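Local coordinates for protein GTN Reductase (Agrobacterium tumefaciens, PDB 5N6G) that binds FMN and 2-phenylacrylic acid and, as an Old Yellow Enzyme family ene-reductase, probably uses the flavin to reduce carbon-carbon double bonds, at residues 117-122 / 182-187; 113-118 / 144-149; 187-192 / 206-211; 57-62 / 98-103. All blocks are in the same frame, centred on the assembly; numbering follows the deposited sequence. Where two conformers were deposited one is given.

In the fold
The four contacts belong to an Old Yellow Enzyme TIM barrel. Interaction 4 lies deepest, where barrel strands 50-57 and 94-99 run into their loops beside the ligand. It combines backbone bonds with a histidine held at both ring nitrogens. Interactions 1 and 3 share helix 184-189. Both are buried. Interaction 1 is van der Waals contact across its segments, whereas interaction 3 adds an aromatic stack and an arginine bond. Interaction 2 lies furthest out and is partly exposed, with a two-stranded parallel sheet and bridging waters. It shares Val117 and Ala118 with interaction 1. Gln187, used in interactions 1 and 3, also bonds the backbone of 98-103 in interaction 4.

Interaction 1 of 4, residues 117-122 / 182-187; sequences VAPSAI and GYLIEQ. With 8OZ (2-Phenylacrylic acid), chain C.
The side-chain amide of Gln187 is gripped at both its polar atoms. Its NE2 donates to Gly182 O at 2.9 Å. The bond is nearly straight, N-H...O 172°, and the acceptor lies in the amide plane. NE2 also bonds Val101 O, and Gln187 OE1 accepts from Arg103 N. Together they satisfy a buried amide and fix its rotation. The setting is the TIM barrel of the Old Yellow Enzyme family. Residues 182-187 lead from the loop after barrel strand 174-178 into helix 184-189. Residues 117-122 run off the short strand 117-118 beside that helix. No hydrogen bond joins the two segments. Pro119 crosses the Gln187 side chain at about a right angle. Pro119 CD rests 3.7 Å from Gln187 CB, and Pro119 CG sits 3.5 Å from Gln187 O. The CB of Ala118 touches Gln187 OE1 at 3.7 Å. Leu184 has CG anti to the backbone N, chi1 -178°, which brings its CD1 to 4.1 Å from Pro119 CD. Tyr183, at the N-cap of the helix, reaches the 2-phenylacrylic acid pocket, and its OH bonds Tyr65 OH. The ligand carboxylate meets the edge of the Tyr183 ring, with Tyr183 CE2 3.4 Å from 8OZ O.

Interaction 2 of 4, residues 113-118 / 144-149; sequences GGQPVA and EPRALT
Val117 and Arg146 lie side by side and point the same way. The CG1 of Val117 sits over one face of the guanidinium, off-centre, 3.5 Å from Arg146 NH2. Arg146 places CG between its backbone N and carbonyl carbon, chi1 65°, and the chain then runs extended to NE alongside the valine. Leu148 crosses Val117 at about a right angle, with Leu148 CD2 3.6 Å from Val117 CB. On the other face of the strands, Ala118 CB meets Pro145 CB at 4.0 Å. The backbones form a two-stranded parallel sheet of 117-118 and 146-147, separate from the barrel. Arg146 bonds the two neighbours of Val117: its N donates to Pro116 O at 2.8 Å, and its O accepts from Ala118 N at 3.0 Å. Leu148 N then donates to Ala118 O at 2.9 Å. Further out, a water accepts from Arg146 NE at 2.8 Å, in the guanidinium plane, and donates to Gln115 O. A second water donates to both Gln115 OE1 and Glu144 OE1 at the exposed rim. Arg146 NH1 forms a salt bridge with Asp152. Leu148 packs against Ile153 and Ile156 of helix 150-169, which begins just after Thr149.

Interaction 3 of 4, residues 187-192 / 206-211; sequences QFLKSS and NRARFL
Phe188 has CG anti to its carbonyl carbon, chi1 -85°, while Phe210 has CG anti to its backbone N, chi1 -178°. With these torsions the two rings meet between their helices. They form an offset stack, centroids 4.5 Å apart, with planes at 26°. Phe188 CD1 is 3.6 Å from Phe210 CD2. The CB of Phe210 also lies over the face of the Phe188 ring, 4.1 Å from its centroid, a CH-pi contact. The polar link is made by Arg207. Its chain runs past the end of helix 184-189, with Arg207 CB 3.4 Å from Phe188 O, and turns about its CG-CD bond. This brings Arg207 NH1 to 2.8 Å from Leu189 O, where it donates in the carbonyl plane. Arg207 NH1 also forms a salt bridge with Glu242, so the one nitrogen ties a backbone oxygen and an acid together. The side chains of Phe188 and Phe210 both touch Ile153 of helix 150-169, so the aromatic pair is buried among three helices. In the TIM barrel of this family the contact packs short helix 184-189, in the loop after barrel strand 174-178, against helix 204-222, which leads on to strand 227-231.

Interaction 4 of 4, residues 57-62 / 98-103; sequences PISQQG and IWHVGR. With 8OZ (2-Phenylacrylic acid), chain C.
His100, Trp99 and Ile58 carry this contact. The CA of Gly62 sits over the centre of the His100 ring, 3.5 Å from its centroid, as a CH-pi contact. His100 NE2 donates to Gln61 OE1 at 2.9 Å, almost straight at 174°, and the oxygen lies in the ring plane. At the ring's other nitrogen, His100 ND1 accepts from Gly102 N at 3.0 Å, again in plane. The two in-plane bonds fix the rotation of the imidazole. They are consistent with the proton on NE2. Trp99 gives its backbone O to Ile58 N, 3.1 Å away. Its indole has CG anti to the backbone N, chi1 -166°, and lies alongside Pro57, with Trp99 CE3 3.9 Å from Pro57 CG. The far end of the indole lines the ligand pocket: Trp99 CZ2 is 3.2 Å from atom C of 2-phenylacrylic acid. Ile58 crosses Ile98, with Ile58 CG2 3.9 Å from Ile98 CB. Beyond the histidine, Val101 N donates to Gly62 O at 3.1 Å. The contact joins the ends of TIM-barrel neighbours 50-57 and 94-99. Tyr160 of helix 150-169 packs on Ile58 and His100, and Val117 of strand 117-118 packs on Gln61 and His100.

Interaction 1 of 4, residues 117-122 / 182-187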
# COMPACT_ATOMS: atom_id res chain seq x y z
N VAL A 117 3.29 5.28 -17.70
CA VAL A 117 4.27 6.32 -17.44
C VAL A 117 5.22 5.87 -16.34
O VAL A 117 4.87 5.08 -15.46
CB VAL A 117 3.59 7.66 -17.06
CG1 VAL A 117 2.73 8.12 -18.20
CG2 VAL A 117 2.76 7.53 -15.79
N ALA A 118 6.43 6.43 -16.38
CA ALA A 118 7.47 6.05 -15.44
C ALA A 118 8.53 7.15 -15.41
O ALA A 118 8.61 7.97 -16.32
CB ALA A 118 8.10 4.71 -15.85
N PRO A 119 9.40 7.15 -14.39
CA PRO A 119 10.53 8.11 -14.41
C PRO A 119 11.43 7.96 -15.62
O PRO A 119 11.93 8.95 -16.15
CB PRO A 119 11.27 7.80 -13.11
CG PRO A 119 10.85 6.44 -12.72
CD PRO A 119 9.43 6.33 -13.17
N SER A 120 11.63 6.72 -16.08
CA SER A 120 12.46 6.42 -17.23
C SER A 120 11.80 5.32 -18.04
O SER A 120 11.07 4.48 -17.50
CB SER A 120 13.87 5.94 -16.82
OG SER A 120 14.56 6.96 -16.11
N ALA A 121 12.10 5.31 -19.33
CA ALA A 121 11.42 4.41 -20.27
C ALA A 121 12.17 3.07 -20.30
O ALA A 121 12.86 2.72 -21.25
CB ALA A 121 11.35 5.04 -21.66
N ILE A 122 12.01 2.33 -19.19
CA ILE A 122 12.58 0.99 -19.03
C ILE A 122 11.42 0.04 -18.74
O ILE A 122 10.77 0.16 -17.69
CB ILE A 122 13.62 0.94 -17.90
CG1 ILE A 122 14.72 1.98 -18.15
CG2 ILE A 122 14.23 -0.46 -17.83
CD1 ILE A 122 15.59 2.21 -16.93
N GLY A 182 7.79 -1.61 -5.96
CA GLY A 182 8.16 -1.36 -7.35
C GLY A 182 7.20 -0.51 -8.15
O GLY A 182 7.32 -0.49 -9.38
N TYR A 183 6.26 0.18 -7.52
CA TYR A 183 5.32 1.02 -8.25
C TYR A 183 5.91 2.42 -8.44
O TYR A 183 7.12 2.61 -8.35
CB TYR A 183 3.95 0.96 -7.58
CG TYR A 183 3.39 -0.45 -7.73
CD1 TYR A 183 3.05 -0.95 -8.97
CD2 TYR A 183 3.26 -1.30 -6.63
CE1 TYR A 183 2.53 -2.24 -9.12
CE2 TYR A 183 2.76 -2.60 -6.78
CZ TYR A 183 2.39 -3.05 -8.02
OH TYR A 183 1.90 -4.32 -8.18
N LEU A 184 5.08 3.39 -8.83
CA LEU A 184 5.63 4.64 -9.39
C LEU A 184 6.63 5.31 -8.45
O LEU A 184 7.70 5.75 -8.89
CB LEU A 184 4.51 5.62 -9.74
CG LEU A 184 5.00 6.93 -10.37
CD1 LEU A 184 5.59 6.69 -11.74
CD2 LEU A 184 3.85 7.97 -10.44
N ILE A 185 6.26 5.50 -7.18
CA ILE A 185 7.13 6.25 -6.29
C ILE A 185 8.45 5.52 -6.12
O ILE A 185 9.52 6.13 -6.14
CB ILE A 185 6.44 6.52 -4.95
CG1 ILE A 185 5.22 7.43 -5.17
CG2 ILE A 185 7.39 7.22 -3.98
CD1 ILE A 185 4.34 7.64 -3.94
N GLU A 186 8.39 4.19 -5.98
CA GLU A 186 9.60 3.39 -5.87
C GLU A 186 10.44 3.43 -7.13
O GLU A 186 11.67 3.32 -7.08
CB GLU A 186 9.29 1.93 -5.57
CG GLU A 186 9.44 1.57 -4.16
CD GLU A 186 9.85 0.12 -3.91
OE1 GLU A 186 10.12 -0.69 -4.85
OE2 GLU A 186 9.89 -0.19 -2.72
N GLN A 187 9.78 3.51 -8.29
CA GLN A 187 10.50 3.62 -9.55
C GLN A 187 11.39 4.87 -9.58
O GLN A 187 12.51 4.84 -10.09
CB GLN A 187 9.52 3.61 -10.72
CG GLN A 187 8.86 2.26 -10.95
CD GLN A 187 7.52 2.34 -11.70
OE1 GLN A 187 7.35 3.15 -12.60
NE2 GLN A 187 6.61 1.45 -11.35
C4 8OZ C . -0.43 -8.57 -5.74
C5 8OZ C . -1.07 -8.54 -6.96
C6 8OZ C . -1.25 -7.34 -7.61
C7 8OZ C . -0.82 -6.16 -7.03
C8 8OZ C . 1.51 -4.80 -4.44
C 8OZ C . -0.65 -3.86 -5.14
O 8OZ C . 1.78 -3.84 -3.75
C1 8OZ C . 0.18 -4.90 -5.11
C2 8OZ C . -0.19 -6.18 -5.79
C3 8OZ C . 0.01 -7.40 -5.16
O1 8OZ C . 2.36 -5.78 -4.64

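Interaction 2 of 4, residues 113-118 / 144-149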
# COMPACT_ATOMS: atom_id res chain seq x y z
N GLY A 113 -5.44 4.47 -24.61
CA GLY A 113 -4.60 3.36 -25.01
C GLY A 113 -3.13 3.69 -24.96
O GLY A 113 -2.33 3.09 -25.69
N GLY A 114 -2.76 4.61 -24.10
CA GLY A 114 -1.40 5.10 -24.05
C GLY A 114 -0.42 4.18 -23.34
O GLY A 114 -0.78 3.20 -22.68
N GLN A 115 0.85 4.52 -23.53
CA GLN A 115 1.93 3.89 -22.78
C GLN A 115 1.77 4.18 -21.29
O GLN A 115 1.44 5.32 -20.90
CB GLN A 115 3.28 4.41 -23.25
CG GLN A 115 3.58 4.13 -24.72
CD GLN A 115 4.48 5.16 -25.40
OE1 GLN A 115 5.44 4.81 -26.11
NE2 GLN A 115 4.14 6.43 -25.25
N PRO A 116 2.04 3.20 -20.41
CA PRO A 116 2.23 3.51 -18.99
C PRO A 116 3.31 4.56 -18.81
O PRO A 116 4.16 4.72 -19.70
CB PRO A 116 2.65 2.16 -18.40
CG PRO A 116 2.14 1.15 -19.36
CD PRO A 116 2.20 1.76 -20.72
N VAL A 117 3.29 5.28 -17.70
CA VAL A 117 4.27 6.32 -17.44
C VAL A 117 5.22 5.87 -16.34
O VAL A 117 4.87 5.08 -15.46
CB VAL A 117 3.59 7.66 -17.06
CG1 VAL A 117 2.73 8.12 -18.20
CG2 VAL A 117 2.76 7.53 -15.79
N ALA A 118 6.43 6.43 -16.38
CA ALA A 118 7.47 6.05 -15.44
C ALA A 118 8.53 7.15 -15.41
O ALA A 118 8.61 7.97 -16.32
CB ALA A 118 8.10 4.71 -15.85
N GLU A 144 5.47 -1.29 -22.70
CA GLU A 144 6.58 -0.34 -22.74
C GLU A 144 6.14 1.01 -22.19
O GLU A 144 5.19 1.60 -22.73
CB GLU A 144 7.05 -0.11 -24.18
CG GLU A 144 7.60 -1.29 -24.88
CD GLU A 144 8.14 -0.92 -26.26
OE1 GLU A 144 7.60 0.01 -26.92
OE2 GLU A 144 9.13 -1.55 -26.67
N PRO A 145 6.82 1.56 -21.18
CA PRO A 145 6.43 2.86 -20.63
C PRO A 145 7.11 4.02 -21.34
O PRO A 145 8.12 3.86 -22.01
CB PRO A 145 6.92 2.79 -19.18
CG PRO A 145 8.15 1.94 -19.30
CD PRO A 145 7.88 0.93 -20.37
N ARG A 146 6.53 5.21 -21.14
CA ARG A 146 7.15 6.45 -21.56
C ARG A 146 7.64 7.21 -20.34
O ARG A 146 7.06 7.10 -19.24
CB ARG A 146 6.19 7.33 -22.37
CG ARG A 146 5.00 7.85 -21.61
CD ARG A 146 4.16 8.83 -22.52
NE ARG A 146 3.09 9.43 -21.73
CZ ARG A 146 3.22 10.52 -20.97
NH1 ARG A 146 4.37 11.17 -20.93
NH2 ARG A 146 2.20 10.94 -20.25
N ALA A 147 8.69 8.00 -20.53
CA ALA A 147 9.29 8.75 -19.43
C ALA A 147 8.49 10.03 -19.18
O ALA A 147 8.10 10.74 -20.12
CB ALA A 147 10.74 9.10 -19.74
N LEU A 148 8.26 10.32 -17.90
CA LEU A 148 7.48 11.48 -17.49
C LEU A 148 8.21 12.78 -17.73
O LEU A 148 9.40 12.90 -17.43
CB LEU A 148 7.15 11.38 -16.00
CG LEU A 148 6.14 10.30 -15.67
CD1 LEU A 148 6.26 9.90 -14.22
CD2 LEU A 148 4.76 10.86 -16.01
N THR A 149 7.50 13.79 -18.23
CA THR A 149 8.02 15.14 -18.24
C THR A 149 7.75 15.81 -16.89
O THR A 149 6.94 15.35 -16.09
CB THR A 149 7.36 15.99 -19.33
OG1 THR A 149 5.99 16.20 -18.97
CG2 THR A 149 7.46 15.35 -20.71
O HOH W 1 5.64 1.92 -26.95
O HOH W 2 0.94 7.65 -22.20

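Interaction 3 of 4, residues 187-192 / 206-211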
# COMPACT_ATOMS: atom_id res chain seq x y z
N GLN A 187 9.78 3.51 -8.29
CA GLN A 187 10.50 3.62 -9.55
C GLN A 187 11.39 4.87 -9.58
O GLN A 187 12.51 4.84 -10.09
CB GLN A 187 9.52 3.61 -10.72
CG GLN A 187 8.86 2.26 -10.95
CD GLN A 187 7.52 2.34 -11.70
OE1 GLN A 187 7.35 3.15 -12.60
NE2 GLN A 187 6.61 1.45 -11.35
N PHE A 188 10.89 5.98 -9.03
CA PHE A 188 11.73 7.17 -8.87
C PHE A 188 12.82 6.95 -7.82
O PHE A 188 13.95 7.43 -7.99
CB PHE A 188 10.87 8.36 -8.44
CG PHE A 188 10.20 9.11 -9.56
CD1 PHE A 188 8.93 8.77 -9.99
CD2 PHE A 188 10.82 10.19 -10.17
CE1 PHE A 188 8.32 9.47 -11.01
CE2 PHE A 188 10.21 10.92 -11.17
CZ PHE A 188 8.96 10.56 -11.59
N LEU A 189 12.50 6.26 -6.73
CA LEU A 189 13.44 6.11 -5.61
C LEU A 189 14.63 5.24 -5.96
O LEU A 189 15.77 5.56 -5.60
CB LEU A 189 12.75 5.47 -4.41
CG LEU A 189 11.76 6.22 -3.55
CD1 LEU A 189 11.19 5.25 -2.54
CD2 LEU A 189 12.44 7.37 -2.87
N LYS A 190 14.39 4.11 -6.62
CA LYS A 190 15.43 3.08 -6.77
C LYS A 190 16.23 3.23 -8.06
O LYS A 190 15.75 3.71 -9.09
CB LYS A 190 14.80 1.69 -6.64
CG LYS A 190 14.25 1.45 -5.24
CD LYS A 190 13.76 0.06 -4.99
CE LYS A 190 13.31 -0.11 -3.54
NZ LYS A 190 12.58 -1.38 -3.27
N SER A 191 17.48 2.78 -8.01
CA SER A 191 18.43 3.09 -9.07
C SER A 191 18.10 2.41 -10.39
O SER A 191 18.37 2.96 -11.46
CB SER A 191 19.84 2.69 -8.63
OG SER A 191 20.25 3.42 -7.49
N SER A 192 17.56 1.18 -10.36
CA SER A 192 17.44 0.44 -11.62
C SER A 192 16.38 1.03 -12.54
O SER A 192 16.44 0.80 -13.75
CB SER A 192 17.11 -1.04 -11.37
OG SER A 192 15.80 -1.25 -10.87
N ASN A 206 17.64 13.76 -4.96
CA ASN A 206 16.83 13.90 -6.17
C ASN A 206 15.88 12.73 -6.34
O ASN A 206 14.73 12.92 -6.76
CB ASN A 206 17.73 14.03 -7.39
CG ASN A 206 18.34 15.41 -7.52
OD1 ASN A 206 18.13 16.29 -6.67
ND2 ASN A 206 19.08 15.62 -8.60
N ARG A 207 16.35 11.50 -6.07
CA ARG A 207 15.48 10.34 -6.22
C ARG A 207 14.35 10.30 -5.19
O ARG A 207 13.28 9.74 -5.47
CB ARG A 207 16.32 9.06 -6.17
CG ARG A 207 17.19 8.92 -7.44
CD ARG A 207 17.85 7.58 -7.54
NE ARG A 207 19.08 7.50 -6.75
CZ ARG A 207 19.40 6.50 -5.94
NH1 ARG A 207 18.58 5.48 -5.74
NH2 ARG A 207 20.58 6.52 -5.34
N ALA A 208 14.56 10.88 -4.00
CA ALA A 208 13.52 10.99 -2.98
C ALA A 208 12.56 12.15 -3.21
O ALA A 208 11.55 12.24 -2.52
CB ALA A 208 14.18 11.16 -1.61
N ARG A 209 12.89 13.05 -4.14
CA ARG A 209 12.14 14.29 -4.31
C ARG A 209 10.68 14.03 -4.62
O ARG A 209 9.79 14.67 -4.04
CB ARG A 209 12.76 15.12 -5.43
CG ARG A 209 12.11 16.48 -5.63
CD ARG A 209 12.81 17.27 -6.75
NE ARG A 209 14.25 17.33 -6.56
CZ ARG A 209 14.85 18.07 -5.63
NH1 ARG A 209 14.14 18.82 -4.80
NH2 ARG A 209 16.17 18.03 -5.51
N PHE A 210 10.40 13.11 -5.55
CA PHE A 210 9.00 12.83 -5.91
C PHE A 210 8.23 12.29 -4.72
O PHE A 210 7.10 12.74 -4.44
CB PHE A 210 8.94 11.87 -7.10
CG PHE A 210 7.53 11.57 -7.55
CD1 PHE A 210 6.74 12.58 -8.11
CD2 PHE A 210 7.01 10.30 -7.42
CE1 PHE A 210 5.45 12.30 -8.54
CE2 PHE A 210 5.72 10.02 -7.85
CZ PHE A 210 4.94 11.00 -8.39
N LEU A 211 8.79 11.30 -4.01
CA LEU A 211 8.12 10.77 -2.82
C LEU A 211 7.72 11.90 -1.89
O LEU A 211 6.59 11.95 -1.39
CB LEU A 211 9.03 9.77 -2.12
CG LEU A 211 8.47 9.06 -0.87
CD1 LEU A 211 9.19 7.75 -0.63
CD2 LEU A 211 8.56 9.90 0.39

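Interaction 4 of 4, residues 57-62 / 98-103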
# COMPACT_ATOMS: atom_id res chain seq x y z
N PRO A 57 -6.25 3.05 -7.19
CA PRO A 57 -5.56 4.06 -7.99
C PRO A 57 -6.21 5.42 -7.93
O PRO A 57 -7.44 5.57 -7.86
CB PRO A 57 -5.59 3.48 -9.40
CG PRO A 57 -5.56 1.98 -9.13
CD PRO A 57 -6.48 1.82 -7.95
N ILE A 58 -5.34 6.44 -7.99
CA ILE A 58 -5.77 7.84 -8.00
C ILE A 58 -6.28 8.28 -9.36
O ILE A 58 -6.89 9.36 -9.47
CB ILE A 58 -4.59 8.74 -7.59
CG1 ILE A 58 -3.43 8.56 -8.57
CG2 ILE A 58 -4.14 8.41 -6.18
CD1 ILE A 58 -2.23 9.46 -8.28
N SER A 59 -6.07 7.49 -10.41
CA SER A 59 -6.42 7.87 -11.76
C SER A 59 -6.41 6.61 -12.60
O SER A 59 -5.83 5.59 -12.22
CB SER A 59 -5.42 8.86 -12.34
OG SER A 59 -4.16 8.22 -12.42
N GLN A 60 -7.00 6.71 -13.80
CA GLN A 60 -6.93 5.58 -14.71
C GLN A 60 -5.49 5.34 -15.15
O GLN A 60 -5.06 4.19 -15.32
CB GLN A 60 -7.83 5.83 -15.92
CG GLN A 60 -7.97 4.61 -16.81
CD GLN A 60 -8.73 4.88 -18.06
OE1 GLN A 60 -9.42 5.90 -18.16
NE2 GLN A 60 -8.62 3.99 -19.03
N GLN A 61 -4.71 6.41 -15.32
CA GLN A 61 -3.30 6.27 -15.65
C GLN A 61 -2.57 5.46 -14.58
O GLN A 61 -1.64 4.71 -14.89
CB GLN A 61 -2.68 7.66 -15.78
CG GLN A 61 -1.24 7.73 -16.21
CD GLN A 61 -0.61 9.06 -15.84
OE1 GLN A 61 -0.45 9.35 -14.66
NE2 GLN A 61 -0.24 9.86 -16.83
N GLY A 62 -2.99 5.57 -13.33
CA GLY A 62 -2.38 4.82 -12.24
C GLY A 62 -2.81 3.39 -12.09
O GLY A 62 -2.33 2.72 -11.15
N ILE A 98 -3.65 4.72 -1.50
CA ILE A 98 -3.78 5.43 -2.77
C ILE A 98 -2.55 5.13 -3.63
O ILE A 98 -1.40 5.19 -3.17
CB ILE A 98 -4.01 6.94 -2.55
CG1 ILE A 98 -2.87 7.63 -1.79
CG2 ILE A 98 -5.39 7.13 -1.83
CD1 ILE A 98 -3.09 9.17 -1.68
N TRP A 99 -2.80 4.78 -4.88
CA TRP A 99 -1.87 4.00 -5.68
C TRP A 99 -1.65 4.63 -7.05
O TRP A 99 -2.57 5.14 -7.67
CB TRP A 99 -2.45 2.63 -5.84
CG TRP A 99 -1.58 1.52 -6.34
CD1 TRP A 99 -0.22 1.47 -6.40
CD2 TRP A 99 -2.06 0.25 -6.79
NE1 TRP A 99 0.18 0.23 -6.86
CE2 TRP A 99 -0.93 -0.53 -7.11
CE3 TRP A 99 -3.34 -0.29 -6.94
CZ2 TRP A 99 -1.05 -1.84 -7.56
CZ3 TRP A 99 -3.46 -1.57 -7.39
CH2 TRP A 99 -2.33 -2.34 -7.72
N HIS A 100 -0.41 4.57 -7.52
CA HIS A 100 -0.09 4.77 -8.93
C HIS A 100 0.94 3.72 -9.29
O HIS A 100 2.01 3.66 -8.68
CB HIS A 100 0.44 6.19 -9.21
CG HIS A 100 0.47 6.54 -10.66
ND1 HIS A 100 1.12 5.79 -11.61
CD2 HIS A 100 -0.08 7.59 -11.32
CE1 HIS A 100 0.94 6.34 -12.80
NE2 HIS A 100 0.23 7.44 -12.65
N VAL A 101 0.62 2.90 -10.28
CA VAL A 101 1.48 1.78 -10.64
C VAL A 101 2.69 2.16 -11.49
O VAL A 101 3.59 1.32 -11.65
CB VAL A 101 0.74 0.70 -11.44
CG1 VAL A 101 -0.38 0.14 -10.58
CG2 VAL A 101 0.20 1.24 -12.75
N GLY A 102 2.72 3.35 -12.06
CA GLY A 102 3.79 3.68 -12.99
C GLY A 102 3.90 2.69 -14.12
O GLY A 102 2.93 2.38 -14.82
N ARG A 103 5.11 2.16 -14.34
CA ARG A 103 5.35 1.31 -15.49
C ARG A 103 4.67 -0.06 -15.43
O ARG A 103 4.69 -0.78 -16.43
CB ARG A 103 6.85 1.09 -15.68
CG ARG A 103 7.50 0.20 -14.62
CD ARG A 103 9.00 0.12 -14.86
NE ARG A 103 9.65 -0.79 -13.92
CZ ARG A 103 10.80 -1.42 -14.15
NH1 ARG A 103 11.49 -1.24 -15.28
NH2 ARG A 103 11.29 -2.24 -13.23
C4 8OZ C . -0.43 -8.57 -5.74
C5 8OZ C . -1.07 -8.54 -6.96
C6 8OZ C . -1.25 -7.34 -7.61
C7 8OZ C . -0.82 -6.16 -7.03
C8 8OZ C . 1.51 -4.80 -4.44
C 8OZ C . -0.65 -3.86 -5.14
O 8OZ C . 1.78 -3.84 -3.75
C1 8OZ C . 0.18 -4.90 -5.11
C2 8OZ C . -0.19 -6.18 -5.79
C3 8OZ C . 0.01 -7.40 -5.16
O1 8OZ C . 2.36 -5.78 -4.64
O HOH W 3 1.24 4.36 -15.71